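Local coordinates for protein allantoin racemase (Pseudomonas fluorescens, PDB 5LG5) that racemises allantoin as a member of the HyuE racemase family, and probably also interconverts the D and L forms of 5-monosubstituted hydantoins, at residues E[59-64]-E[86-91]; E[155-160]-E[187-192]; E[23-28]-E[204-209]; E[9-14]-E[145-150]; E[104-109]-E[197-202]. All blocks are in the same frame, centred on the assembly; numbering follows the deposited sequence.

Interaction 1 of 5, residues E[59-64]-E[86-91]; sequences DRVMAY and ELLNVP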
# COMPACT_ATOMS: atom_id res chain seq x y z
N ASP E 59 0.45 27.69 20.67
CA ASP E 59 0.66 28.84 21.56
C ASP E 59 -0.60 29.71 21.68
O ASP E 59 -1.05 30.04 22.79
CB ASP E 59 1.84 29.66 21.03
CG ASP E 59 2.12 30.90 21.86
OD1 ASP E 59 1.94 32.04 21.35
OD2 ASP E 59 2.55 30.73 23.01
N ARG E 60 -1.19 30.05 20.54
CA ARG E 60 -2.35 30.95 20.49
C ARG E 60 -3.56 30.36 21.20
O ARG E 60 -4.31 31.05 21.88
CB ARG E 60 -2.71 31.26 19.04
CG ARG E 60 -3.69 32.41 18.84
CD ARG E 60 -3.26 33.68 19.57
NE ARG E 60 -4.37 34.61 19.84
CZ ARG E 60 -5.20 34.54 20.88
NH1 ARG E 60 -5.10 33.57 21.77
NH2 ARG E 60 -6.14 35.46 21.01
N VAL E 61 -3.76 29.07 21.00
CA VAL E 61 -4.89 28.38 21.60
C VAL E 61 -4.71 28.24 23.11
O VAL E 61 -5.67 28.42 23.88
CB VAL E 61 -5.11 27.00 20.92
CG1 VAL E 61 -6.13 26.16 21.68
CG2 VAL E 61 -5.51 27.22 19.44
N MET E 62 -3.50 27.91 23.53
CA MET E 62 -3.19 27.80 24.96
C MET E 62 -3.31 29.15 25.67
O MET E 62 -3.66 29.22 26.84
CB MET E 62 -1.79 27.21 25.17
CG MET E 62 -1.67 25.72 24.78
SD MET E 62 -2.92 24.65 25.52
CE MET E 62 -4.02 24.50 24.16
N ALA E 63 -2.97 30.22 24.96
CA ALA E 63 -3.13 31.58 25.48
C ALA E 63 -4.58 32.04 25.60
O ALA E 63 -4.85 33.02 26.28
CB ALA E 63 -2.33 32.57 24.64
N TYR E 64 -5.50 31.36 24.92
CA TYR E 64 -6.92 31.73 24.98
C TYR E 64 -7.51 31.39 26.35
O TYR E 64 -7.55 30.21 26.74
CB TYR E 64 -7.73 31.06 23.87
CG TYR E 64 -9.14 31.59 23.74
CD1 TYR E 64 -9.38 32.80 23.09
CD2 TYR E 64 -10.22 30.90 24.27
CE1 TYR E 64 -10.67 33.29 22.96
CE2 TYR E 64 -11.51 31.39 24.14
CZ TYR E 64 -11.72 32.59 23.49
OH TYR E 64 -12.99 33.08 23.35
N GLU E 86 -3.06 16.64 21.91
CA GLU E 86 -2.45 16.27 23.19
C GLU E 86 -2.78 17.32 24.22
O GLU E 86 -3.13 17.01 25.35
CB GLU E 86 -0.94 16.18 23.07
CG GLU E 86 -0.45 14.97 22.34
CD GLU E 86 1.05 14.84 22.44
OE1 GLU E 86 1.68 15.76 23.02
OE2 GLU E 86 1.58 13.84 21.91
N LEU E 87 -2.62 18.58 23.82
CA LEU E 87 -2.80 19.71 24.72
C LEU E 87 -4.24 19.86 25.19
O LEU E 87 -4.48 20.27 26.33
CB LEU E 87 -2.35 20.99 24.02
CG LEU E 87 -0.84 21.07 23.77
CD1 LEU E 87 -0.54 22.24 22.88
CD2 LEU E 87 -0.11 21.19 25.11
N LEU E 88 -5.19 19.52 24.33
CA LEU E 88 -6.59 19.84 24.60
C LEU E 88 -7.43 18.62 24.99
O LEU E 88 -7.11 17.50 24.61
CB LEU E 88 -7.20 20.51 23.38
CG LEU E 88 -6.56 21.84 22.99
CD1 LEU E 88 -7.09 22.31 21.64
CD2 LEU E 88 -6.91 22.84 24.07
N ASN E 89 -8.52 18.85 25.72
CA ASN E 89 -9.53 17.82 25.96
C ASN E 89 -10.84 18.16 25.27
O ASN E 89 -11.92 17.85 25.77
CB ASN E 89 -9.77 17.61 27.46
CG ASN E 89 -8.56 17.06 28.18
OD1 ASN E 89 -7.59 17.78 28.43
ND2 ASN E 89 -8.61 15.78 28.51
N VAL E 90 -10.74 18.85 24.14
CA VAL E 90 -11.88 19.11 23.27
C VAL E 90 -11.51 18.71 21.85
O VAL E 90 -10.32 18.62 21.53
CB VAL E 90 -12.29 20.59 23.31
CG1 VAL E 90 -12.71 20.96 24.74
CG2 VAL E 90 -11.16 21.48 22.81
N PRO E 91 -12.51 18.43 21.01
CA PRO E 91 -12.18 18.03 19.64
C PRO E 91 -11.41 19.09 18.87
O PRO E 91 -11.62 20.30 19.03
CB PRO E 91 -13.56 17.73 19.00
CG PRO E 91 -14.56 18.38 19.89
CD PRO E 91 -13.96 18.36 21.28
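Met62, near the end of helix 47-63, reaches across to Leu87 and Leu88, the last residue of helix 81-87 and the first after it. From CB the chain sets off with CG anti to the carbonyl carbon (chi1 -69°), on the side of the other helix. CG of Met62 then comes to 4.1 Å from Leu87 CD1. Further out, SD of Met62 lies 4.0 Å from Leu87 CB. Bends at chi2 (-52°) and chi3 (100°) fold the tip over, so that CE of Met62 sits 3.9 Å from Leu87 CB and also 3.9 Å from Leu88 CG. CE of Met62 is modelled 3.3 Å from Leu88 CD2, tighter than carbons usually pack, and the exact closeness is doubtful. Alongside, Val61 CG1 meets Leu88 CD1 at 4.0 Å, the two side chains crossing at about a right angle. With an alanine here in place of Met62 the SD and CE contacts vanish, which would probably open a gap beside Leu87 CB and Leu88 CD2 and leave Val61 as the one residue of its segment on Leu88. Val61 also touches Val6 of strand 2-7, while Leu87 packs on Phe48 of the second subunit. This purely apolar seam joins two neighbouring helices on one face of a parallel sheet, as in the layered alpha/beta folds built from beta-alpha-beta crossovers.

Interaction 2 of 5, residues E[155-160]-E[187-192]; sequences AAMEAI and DEQIRQ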
# COMPACT_ATOMS: atom_id res chain seq x y z
N ALA E 155 -7.70 36.75 -11.35
CA ALA E 155 -6.70 35.83 -11.85
C ALA E 155 -6.61 34.59 -10.96
O ALA E 155 -6.46 33.47 -11.45
CB ALA E 155 -5.34 36.51 -11.92
N ALA E 156 -6.75 34.80 -9.65
CA ALA E 156 -6.67 33.70 -8.69
C ALA E 156 -7.79 32.69 -8.92
O ALA E 156 -7.54 31.49 -9.02
CB ALA E 156 -6.75 34.24 -7.27
N MET E 157 -9.01 33.20 -9.03
CA MET E 157 -10.17 32.36 -9.23
C MET E 157 -10.04 31.55 -10.53
O MET E 157 -10.34 30.35 -10.56
CB MET E 157 -11.43 33.23 -9.23
CG MET E 157 -12.69 32.53 -9.67
SD MET E 157 -13.21 31.11 -8.68
CE MET E 157 -13.45 31.90 -7.09
N GLU E 158 -9.61 32.20 -11.59
CA GLU E 158 -9.40 31.51 -12.86
C GLU E 158 -8.35 30.41 -12.78
O GLU E 158 -8.55 29.32 -13.33
CB GLU E 158 -9.05 32.53 -13.95
CG GLU E 158 -9.19 31.99 -15.36
CD GLU E 158 -10.55 31.36 -15.65
OE1 GLU E 158 -11.59 31.88 -15.20
OE2 GLU E 158 -10.57 30.33 -16.36
N ALA E 159 -7.24 30.68 -12.11
CA ALA E 159 -6.18 29.68 -11.97
C ALA E 159 -6.67 28.46 -11.18
O ALA E 159 -6.33 27.32 -11.51
CB ALA E 159 -4.96 30.29 -11.29
N ILE E 160 -7.48 28.72 -10.16
CA ILE E 160 -8.05 27.66 -9.36
C ILE E 160 -9.03 26.86 -10.23
O ILE E 160 -8.95 25.62 -10.28
CB ILE E 160 -8.79 28.22 -8.11
CG1 ILE E 160 -7.81 28.92 -7.17
CG2 ILE E 160 -9.56 27.12 -7.38
CD1 ILE E 160 -8.51 29.64 -6.01
N ASP E 187 -16.11 28.30 -2.87
CA ASP E 187 -16.54 27.01 -3.40
C ASP E 187 -17.68 27.15 -4.39
O ASP E 187 -17.71 26.48 -5.42
CB ASP E 187 -17.01 26.07 -2.30
CG ASP E 187 -17.61 26.78 -1.11
OD1 ASP E 187 -17.13 27.88 -0.70
OD2 ASP E 187 -18.63 26.27 -0.62
N GLU E 188 -18.61 28.04 -4.06
CA GLU E 188 -19.85 28.15 -4.82
C GLU E 188 -19.54 28.57 -6.26
O GLU E 188 -20.07 28.00 -7.21
CB GLU E 188 -20.84 29.10 -4.13
CG GLU E 188 -21.49 28.55 -2.84
CD GLU E 188 -20.58 28.57 -1.60
OE1 GLU E 188 -21.01 28.05 -0.53
OE2 GLU E 188 -19.45 29.10 -1.67
N GLN E 189 -18.63 29.52 -6.42
CA GLN E 189 -18.28 30.00 -7.74
C GLN E 189 -17.58 28.89 -8.55
O GLN E 189 -17.85 28.72 -9.74
CB GLN E 189 -17.38 31.24 -7.64
CG GLN E 189 -17.97 32.36 -6.80
CD GLN E 189 -17.23 32.58 -5.49
OE1 GLN E 189 -17.23 31.72 -4.61
NE2 GLN E 189 -16.59 33.75 -5.36
N ILE E 190 -16.69 28.15 -7.89
CA ILE E 190 -15.99 27.02 -8.53
C ILE E 190 -16.95 25.90 -8.90
O ILE E 190 -16.83 25.29 -9.97
CB ILE E 190 -14.85 26.49 -7.62
CG1 ILE E 190 -13.85 27.60 -7.35
CG2 ILE E 190 -14.15 25.30 -8.27
CD1 ILE E 190 -12.94 27.31 -6.19
N ARG E 191 -17.90 25.61 -8.00
CA ARG E 191 -18.94 24.62 -8.28
C ARG E 191 -19.71 24.98 -9.54
O ARG E 191 -19.90 24.14 -10.43
CB ARG E 191 -19.94 24.53 -7.12
CG ARG E 191 -21.08 23.54 -7.38
CD ARG E 191 -22.26 23.85 -6.46
NE ARG E 191 -22.59 25.27 -6.56
CZ ARG E 191 -22.93 26.05 -5.53
NH1 ARG E 191 -23.01 25.54 -4.31
NH2 ARG E 191 -23.19 27.34 -5.73
N GLN E 192 -20.16 26.23 -9.61
CA GLN E 192 -20.91 26.72 -10.76
C GLN E 192 -20.09 26.62 -12.03
O GLN E 192 -20.60 26.30 -13.10
CB GLN E 192 -21.38 28.16 -10.52
CG GLN E 192 -22.60 28.29 -9.62
CD GLN E 192 -23.81 27.53 -10.15
OE1 GLN E 192 -23.93 26.31 -9.97
NE2 GLN E 192 -24.69 28.24 -10.85
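Met157 and Ile190 bury most of the surface here, and they form the middle of the contact between helices 153-171 and 187-194. Their CA atoms are also the nearest pair across the segments, 7.9 Å apart. Met157 starts away from its own backbone nitrogen (CG anti to N, chi1 170°) and then bends twice, a course that carries the thioether over to the second helix. There SD of Met157 lies against Ile190 CG1 at 3.8 Å, the two chains running obliquely to each other. The methyl beyond it goes further, and CE of Met157 rests 4.0 Å from Gln189 CB at the solvent-facing side of the contact. Ile190 has a second neighbour one turn on from Met157: its CD1 meets Ile160 CG2 at 3.6 Å, and these two side chains cross at about a right angle. Ile190 is thus covered at CG1 by sulfur and at CD1 by a branched methyl, with no hydrogen bond between the segments. The short helix segments approach to 10.7 Å between axes and cross at -51°, a spacing bridged by the long methionine. Behind these atoms, Met157 also touches Leu186, Ile160 touches Met183, and Ile190 packs on Val198 of the sheet. Toward solvent, Glu158 makes a salt bridge to Arg193, a polar link across the same two helices. Such helix-on-helix packing, over the flank of a parallel sheet whose strands the helices connect, is characteristic of a three-layer alpha/beta sandwich.

Interaction 3 of 5, residues E[23-28]-E[204-209]; sequences RAVASP and AAVTIA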
# COMPACT_ATOMS: atom_id res chain seq x y z
N ARG E 23 -18.91 31.42 10.47
CA ARG E 23 -20.15 31.95 11.01
C ARG E 23 -21.34 31.74 10.09
O ARG E 23 -22.46 31.53 10.55
CB ARG E 23 -20.00 33.43 11.34
CG ARG E 23 -19.45 33.67 12.73
CD ARG E 23 -19.51 35.14 13.07
NE ARG E 23 -18.35 35.84 12.53
CZ ARG E 23 -17.21 35.99 13.19
NH1 ARG E 23 -17.08 35.49 14.41
NH2 ARG E 23 -16.20 36.63 12.62
N ALA E 24 -21.09 31.76 8.79
CA ALA E 24 -22.16 31.60 7.82
C ALA E 24 -22.85 30.24 7.91
O ALA E 24 -24.01 30.11 7.53
CB ALA E 24 -21.65 31.86 6.39
N VAL E 25 -22.13 29.21 8.36
CA VAL E 25 -22.76 27.89 8.43
C VAL E 25 -23.01 27.44 9.85
O VAL E 25 -23.69 26.44 10.06
CB VAL E 25 -21.94 26.82 7.68
CG1 VAL E 25 -21.75 27.26 6.25
CG2 VAL E 25 -20.58 26.61 8.37
N ALA E 26 -22.46 28.15 10.82
CA ALA E 26 -22.59 27.72 12.22
C ALA E 26 -24.05 27.64 12.64
O ALA E 26 -24.86 28.51 12.31
CB ALA E 26 -21.80 28.65 13.15
N SER E 27 -24.39 26.59 13.36
CA SER E 27 -25.74 26.38 13.85
C SER E 27 -26.11 27.41 14.91
O SER E 27 -25.22 27.99 15.55
CB SER E 27 -25.86 24.97 14.44
OG SER E 27 -25.78 24.01 13.40
N PRO E 28 -27.42 27.64 15.10
CA PRO E 28 -27.84 28.49 16.22
C PRO E 28 -27.26 27.95 17.51
O PRO E 28 -27.28 26.73 17.76
CB PRO E 28 -29.37 28.37 16.22
CG PRO E 28 -29.72 28.03 14.81
CD PRO E 28 -28.58 27.16 14.32
N ALA E 204 -16.82 22.99 6.18
CA ALA E 204 -16.86 21.57 6.49
C ALA E 204 -16.45 21.34 7.94
O ALA E 204 -17.17 20.69 8.70
CB ALA E 204 -15.93 20.79 5.55
N ALA E 205 -15.32 21.93 8.33
CA ALA E 205 -14.77 21.74 9.67
C ALA E 205 -15.72 22.20 10.75
O ALA E 205 -15.83 21.57 11.81
CB ALA E 205 -13.43 22.44 9.81
N VAL E 206 -16.40 23.32 10.49
CA VAL E 206 -17.37 23.84 11.46
C VAL E 206 -18.42 22.80 11.78
O VAL E 206 -18.72 22.54 12.94
CB VAL E 206 -18.06 25.12 10.97
CG1 VAL E 206 -19.22 25.50 11.91
CG2 VAL E 206 -17.05 26.25 10.88
N THR E 207 -18.99 22.22 10.73
CA THR E 207 -20.06 21.23 10.93
C THR E 207 -19.51 20.01 11.64
O THR E 207 -20.19 19.41 12.48
CB THR E 207 -20.74 20.81 9.61
OG1 THR E 207 -19.83 20.03 8.83
CG2 THR E 207 -21.21 22.03 8.81
N ILE E 208 -18.28 19.63 11.31
CA ILE E 208 -17.69 18.46 11.95
C ILE E 208 -17.46 18.73 13.44
O ILE E 208 -17.87 17.94 14.29
CB ILE E 208 -16.40 18.02 11.23
CG1 ILE E 208 -16.74 17.49 9.84
CG2 ILE E 208 -15.67 16.95 12.04
CD1 ILE E 208 -15.52 17.22 8.95
N ALA E 209 -16.87 19.88 13.76
CA ALA E 209 -16.64 20.23 15.17
C ALA E 209 -17.95 20.29 15.96
O ALA E 209 -18.03 19.76 17.08
CB ALA E 209 -15.88 21.58 15.27
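Val25 CG2 lies 3.9 Å from Val206 CB and 4.0 Å from Val206 CG1, a methyl laid obliquely over a branched side chain. Val206 CG1 has another neighbour, Ala26, whose CA is 4.0 Å and CB 4.3 Å away. Val206 turns CG1 anti to its own nitrogen (chi1 171°), and this brings that methyl into the bend where helix 12-25 gives way to loop. The Val25 methyl that does the touching is CG2, held between backbone N and carbonyl carbon, with CG1 anti to the carbonyl carbon. No polar bond crosses between the segments. A shell further out, Thr207 OG1 donates to Ala204 O at 2.7 Å, tilted 16° from the carbonyl plane, and the same oxygen also receives the helical bond from Ile208 N. The hydroxyl is thus turned back onto its own helix, and Ala204 O is gripped by two donors. The turn of the loop is fastened separately, since Ser27 N bonds to Glu210 on the helix carrying Val206. In the assembly, Val25 packs on Leu215 and Thr207 on Ser211 of the third subunit, which places this contact beside a subunit interface. Val206 itself lies over Ile72 of strand 70-74 and Ala26 over Ile32 of strand 31-35, while Ala205 and Ile208 turn to helix 95-103. Helix 201-214, which follows the last strand of the second parallel sheet, is thereby wedged between helices 12-25 and 95-103 against the first.

Interaction 4 of 5, residues E[9-14]-E[145-150]; sequences NTTASI and AVLELE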
# COMPACT_ATOMS: atom_id res chain seq x y z
N ASN E 9 -1.70 31.33 9.68
CA ASN E 9 -0.81 32.45 9.41
C ASN E 9 -1.17 33.68 10.23
O ASN E 9 -2.15 33.68 10.98
CB ASN E 9 -0.73 32.77 7.89
CG ASN E 9 -2.02 33.36 7.33
OD1 ASN E 9 -2.49 34.41 7.79
ND2 ASN E 9 -2.54 32.74 6.26
N THR E 10 -0.37 34.73 10.10
CA THR E 10 -0.54 35.92 10.95
C THR E 10 -1.27 37.08 10.28
O THR E 10 -1.29 38.20 10.80
CB THR E 10 0.81 36.41 11.45
OG1 THR E 10 1.70 36.57 10.33
CG2 THR E 10 1.39 35.38 12.41
N THR E 11 -1.85 36.82 9.12
CA THR E 11 -2.60 37.85 8.41
C THR E 11 -4.03 37.91 8.93
O THR E 11 -4.85 37.05 8.58
CB THR E 11 -2.57 37.60 6.91
OG1 THR E 11 -1.20 37.55 6.48
CG2 THR E 11 -3.31 38.70 6.15
N ALA E 12 -4.32 38.91 9.76
CA ALA E 12 -5.61 38.99 10.44
C ALA E 12 -6.79 39.09 9.47
O ALA E 12 -7.88 38.61 9.76
CB ALA E 12 -5.64 40.15 11.42
N SER E 13 -6.57 39.68 8.29
CA SER E 13 -7.65 39.80 7.32
C SER E 13 -8.07 38.41 6.85
O SER E 13 -9.24 38.16 6.53
CB SER E 13 -7.25 40.69 6.13
OG SER E 13 -6.27 40.08 5.32
N ILE E 14 -7.12 37.50 6.78
CA ILE E 14 -7.45 36.13 6.41
C ILE E 14 -8.25 35.44 7.53
O ILE E 14 -9.21 34.71 7.25
CB ILE E 14 -6.18 35.36 5.98
CG1 ILE E 14 -5.65 35.98 4.68
CG2 ILE E 14 -6.49 33.86 5.81
CD1 ILE E 14 -4.34 35.42 4.17
N ALA E 145 0.17 32.49 -5.08
CA ALA E 145 0.45 32.52 -3.64
C ALA E 145 -0.82 32.83 -2.86
O ALA E 145 -1.78 33.40 -3.40
CB ALA E 145 1.54 33.53 -3.31
N VAL E 146 -0.83 32.45 -1.58
CA VAL E 146 -1.98 32.66 -0.70
C VAL E 146 -2.48 34.11 -0.72
O VAL E 146 -3.68 34.35 -0.87
CB VAL E 146 -1.66 32.26 0.76
CG1 VAL E 146 -2.82 32.58 1.67
CG2 VAL E 146 -1.31 30.76 0.84
N LEU E 147 -1.57 35.07 -0.59
CA LEU E 147 -1.98 36.47 -0.49
C LEU E 147 -2.48 37.02 -1.81
O LEU E 147 -3.23 37.99 -1.84
CB LEU E 147 -0.83 37.34 0.04
CG LEU E 147 -0.27 36.96 1.42
CD1 LEU E 147 0.90 37.86 1.76
CD2 LEU E 147 -1.37 37.09 2.47
N GLU E 148 -2.10 36.35 -2.90
CA GLU E 148 -2.50 36.77 -4.24
C GLU E 148 -3.99 36.52 -4.44
O GLU E 148 -4.60 37.05 -5.37
CB GLU E 148 -1.67 35.99 -5.27
CG GLU E 148 -0.74 36.84 -6.15
CD GLU E 148 0.26 35.98 -6.93
OE1 GLU E 148 0.51 34.81 -6.53
OE2 GLU E 148 0.80 36.46 -7.96
N LEU E 149 -4.59 35.71 -3.56
CA LEU E 149 -6.00 35.38 -3.70
C LEU E 149 -6.85 36.61 -3.52
O LEU E 149 -7.81 36.82 -4.25
CB LEU E 149 -6.46 34.31 -2.70
CG LEU E 149 -6.09 32.82 -2.76
CD1 LEU E 149 -4.72 32.55 -3.35
CD2 LEU E 149 -6.19 32.20 -1.36
N GLU E 150 -6.47 37.45 -2.56
CA GLU E 150 -7.29 38.63 -2.29
C GLU E 150 -6.83 39.87 -3.06
O GLU E 150 -7.62 40.81 -3.23
CB GLU E 150 -7.30 38.90 -0.78
CG GLU E 150 -8.26 37.99 -0.01
CD GLU E 150 -9.72 38.43 -0.11
OE1 GLU E 150 -9.96 39.62 -0.40
OE2 GLU E 150 -10.62 37.59 0.12
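The Asx-turn entry to helix 12-25 meets the loop leading to helix 148-151 where Ile14 and Thr11 touch Val146 and Leu147. Ile14 CD1 faces the notch formed by the two partners, 4.1 Å from Val146 CG1 and 3.8 Å from Leu147 CD2. It crosses the leucine at about a right angle and the valine obliquely. Leu147 CD2 also lies 4.0 Å from Thr11 OG1, a packing contact only; the hydroxyl's polar partner is Glu42 O. Each loop is braced internally. In the first, Asn9 OD1 receives Thr11 N at 2.8 Å, in the carbonyl plane on a lone pair, which makes the Asx turn. Asn9 has CG beside both backbone N and carbonyl carbon (chi1 70°), and this turns OD1 back toward Thr11 N. In the second loop, Ala145 N donates to Glu148 OE1 at 2.8 Å, nearly along the C-O bond. The bond links the loop to the start of helix 148-151. Related Asp/Glu racemases hold their active site between two such halves, so this bridge probably lies near the cleft. Val146 also touches Thr115 and Cys180, and Thr10 packs on Ile234 of the second subunit. The contact thus joins the N-terminal end of helix 12-25, after strand 2-7 of the first sheet, to the short helix 148-151 beyond strand 136-141 of the second.

Interaction 5 of 5, residues E[104-109]-E[197-202]; sequences MFLGHA and PVVDGV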
# COMPACT_ATOMS: atom_id res chain seq x y z
N MET E 104 -15.32 12.87 0.59
CA MET E 104 -15.39 11.43 0.38
C MET E 104 -16.81 10.87 0.49
O MET E 104 -17.10 9.78 -0.02
CB MET E 104 -14.42 10.70 1.31
CG MET E 104 -12.96 10.77 0.84
SD MET E 104 -11.81 10.31 2.14
CE MET E 104 -12.54 8.76 2.68
N PHE E 105 -17.71 11.60 1.14
CA PHE E 105 -19.12 11.20 1.15
C PHE E 105 -19.83 11.54 -0.16
O PHE E 105 -20.94 11.06 -0.41
CB PHE E 105 -19.87 11.79 2.34
CG PHE E 105 -19.49 11.16 3.67
CD1 PHE E 105 -18.63 11.81 4.55
CD2 PHE E 105 -19.99 9.92 4.02
CE1 PHE E 105 -18.27 11.23 5.75
CE2 PHE E 105 -19.64 9.32 5.24
CZ PHE E 105 -18.78 9.97 6.10
N LEU E 106 -19.18 12.33 -1.01
CA LEU E 106 -19.87 12.94 -2.15
C LEU E 106 -19.49 12.38 -3.51
O LEU E 106 -20.17 12.65 -4.49
CB LEU E 106 -19.64 14.45 -2.15
CG LEU E 106 -20.10 15.19 -0.89
CD1 LEU E 106 -19.81 16.68 -1.03
CD2 LEU E 106 -21.59 14.96 -0.66
N GLY E 107 -18.39 11.63 -3.57
CA GLY E 107 -17.91 11.13 -4.85
C GLY E 107 -16.88 10.03 -4.71
O GLY E 107 -16.39 9.75 -3.61
N HIS E 108 -16.56 9.39 -5.83
CA HIS E 108 -15.65 8.26 -5.79
C HIS E 108 -14.21 8.70 -5.52
O HIS E 108 -13.42 7.98 -4.91
CB HIS E 108 -15.72 7.47 -7.10
CG HIS E 108 -15.00 6.16 -7.04
ND1 HIS E 108 -13.77 5.97 -7.63
CD2 HIS E 108 -15.32 4.99 -6.45
CE1 HIS E 108 -13.37 4.73 -7.42
NE2 HIS E 108 -14.30 4.11 -6.71
N ALA E 109 -13.88 9.91 -5.96
CA ALA E 109 -12.54 10.46 -5.78
C ALA E 109 -12.62 11.98 -5.66
O ALA E 109 -13.50 12.61 -6.25
CB ALA E 109 -11.63 10.05 -6.97
N PRO E 197 -19.47 18.97 -6.87
CA PRO E 197 -19.47 19.53 -5.51
C PRO E 197 -18.10 20.08 -5.13
O PRO E 197 -17.09 19.46 -5.46
CB PRO E 197 -19.79 18.32 -4.62
CG PRO E 197 -20.44 17.31 -5.54
CD PRO E 197 -19.77 17.52 -6.88
N VAL E 198 -18.07 21.23 -4.47
CA VAL E 198 -16.81 21.80 -4.03
C VAL E 198 -16.87 21.95 -2.53
O VAL E 198 -17.83 22.51 -2.00
CB VAL E 198 -16.52 23.16 -4.68
CG1 VAL E 198 -15.17 23.69 -4.23
CG2 VAL E 198 -16.55 23.05 -6.19
N VAL E 199 -15.87 21.43 -1.83
CA VAL E 199 -15.91 21.47 -0.38
C VAL E 199 -14.95 22.53 0.14
O VAL E 199 -13.80 22.60 -0.27
CB VAL E 199 -15.58 20.10 0.23
CG1 VAL E 199 -15.69 20.16 1.74
CG2 VAL E 199 -16.54 19.06 -0.31
N ASP E 200 -15.47 23.38 1.01
CA ASP E 200 -14.69 24.39 1.72
C ASP E 200 -14.36 23.79 3.08
O ASP E 200 -15.26 23.60 3.90
CB ASP E 200 -15.52 25.67 1.89
CG ASP E 200 -14.74 26.81 2.56
OD1 ASP E 200 -13.59 26.60 3.01
OD2 ASP E 200 -15.31 27.91 2.68
N GLY E 201 -13.08 23.52 3.30
CA GLY E 201 -12.63 22.91 4.54
C GLY E 201 -13.03 23.70 5.76
O GLY E 201 -13.27 23.15 6.83
N VAL E 202 -13.10 25.02 5.62
CA VAL E 202 -13.50 25.83 6.75
C VAL E 202 -14.93 25.51 7.21
O VAL E 202 -15.16 25.25 8.39
CB VAL E 202 -13.38 27.32 6.44
CG1 VAL E 202 -14.04 28.15 7.55
CG2 VAL E 202 -11.91 27.68 6.28
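Apolar contact between Leu106 and the pair Pro197 and Val199 carries this meeting of a loop with an edge strand. Leu106 CD1 does all the touching: it lies 3.9 Å from Pro197 CB and 4.1 Å from Val199 CG2. With CG anti to the carbonyl carbon (chi1 -59°) and an extended chi2, the leucine carries CD1 out to the strand. Leu106 and the proline ring slide past each other in opposite directions, whereas Leu106 and Val199 cross obliquely. Both also touch Val175 of the neighbouring strand, so Leu106 and Val199 share it as a neighbour.

No hydrogen bond joins the segments; 197-202 has one of its own and 104-109 is held from outside. Asp200 is the N-cap of helix 201-214: its OD1 accepts Val202 N at 3.1 Å, approached from above the carboxylate plane, 56° out of it. Asp200 OD2 takes Gly185 N as well, so each carboxylate oxygen has a backbone partner that fixes the group's rotation. Arg135 binds the carbonyl oxygens of Met104, Gly107 and His108, gathering the loop around one guanidinium.

Between subunits, His108 NE2 bonds Asp125 of the fourth subunit, and Ser218 of the third packs on Leu106 and Pro197. The contact ties the loop between helix 95-103 and strand 110-114 to edge strand 198-199, just before helix 201-214 begins.

All five contacts are mainly apolar and lack a hydrogen bond between their segments; they differ in what surrounds them. Interaction 5 is the buried one, set against the sheet; interactions 1 to 4 are partly buried, and interaction 2 ends at a solvent-facing glutamine. Methionine bridges the helix pairs of interactions 1 and 2, on opposite sides of the chain's centre, whereas interactions 3 to 5 use mostly valine, leucine, isoleucine, alanine and proline. Helix 12-25 serves interactions 3 and 4, and helix 201-214 serves 3 and 5, where Ala204 packs on Val199. Interactions 2 and 5 touch through Val198, 2 and 4 through Ala156 and Leu149. Interactions 3 and 4 join the two halves, and 1, 3, 4 and 5 border other subunits.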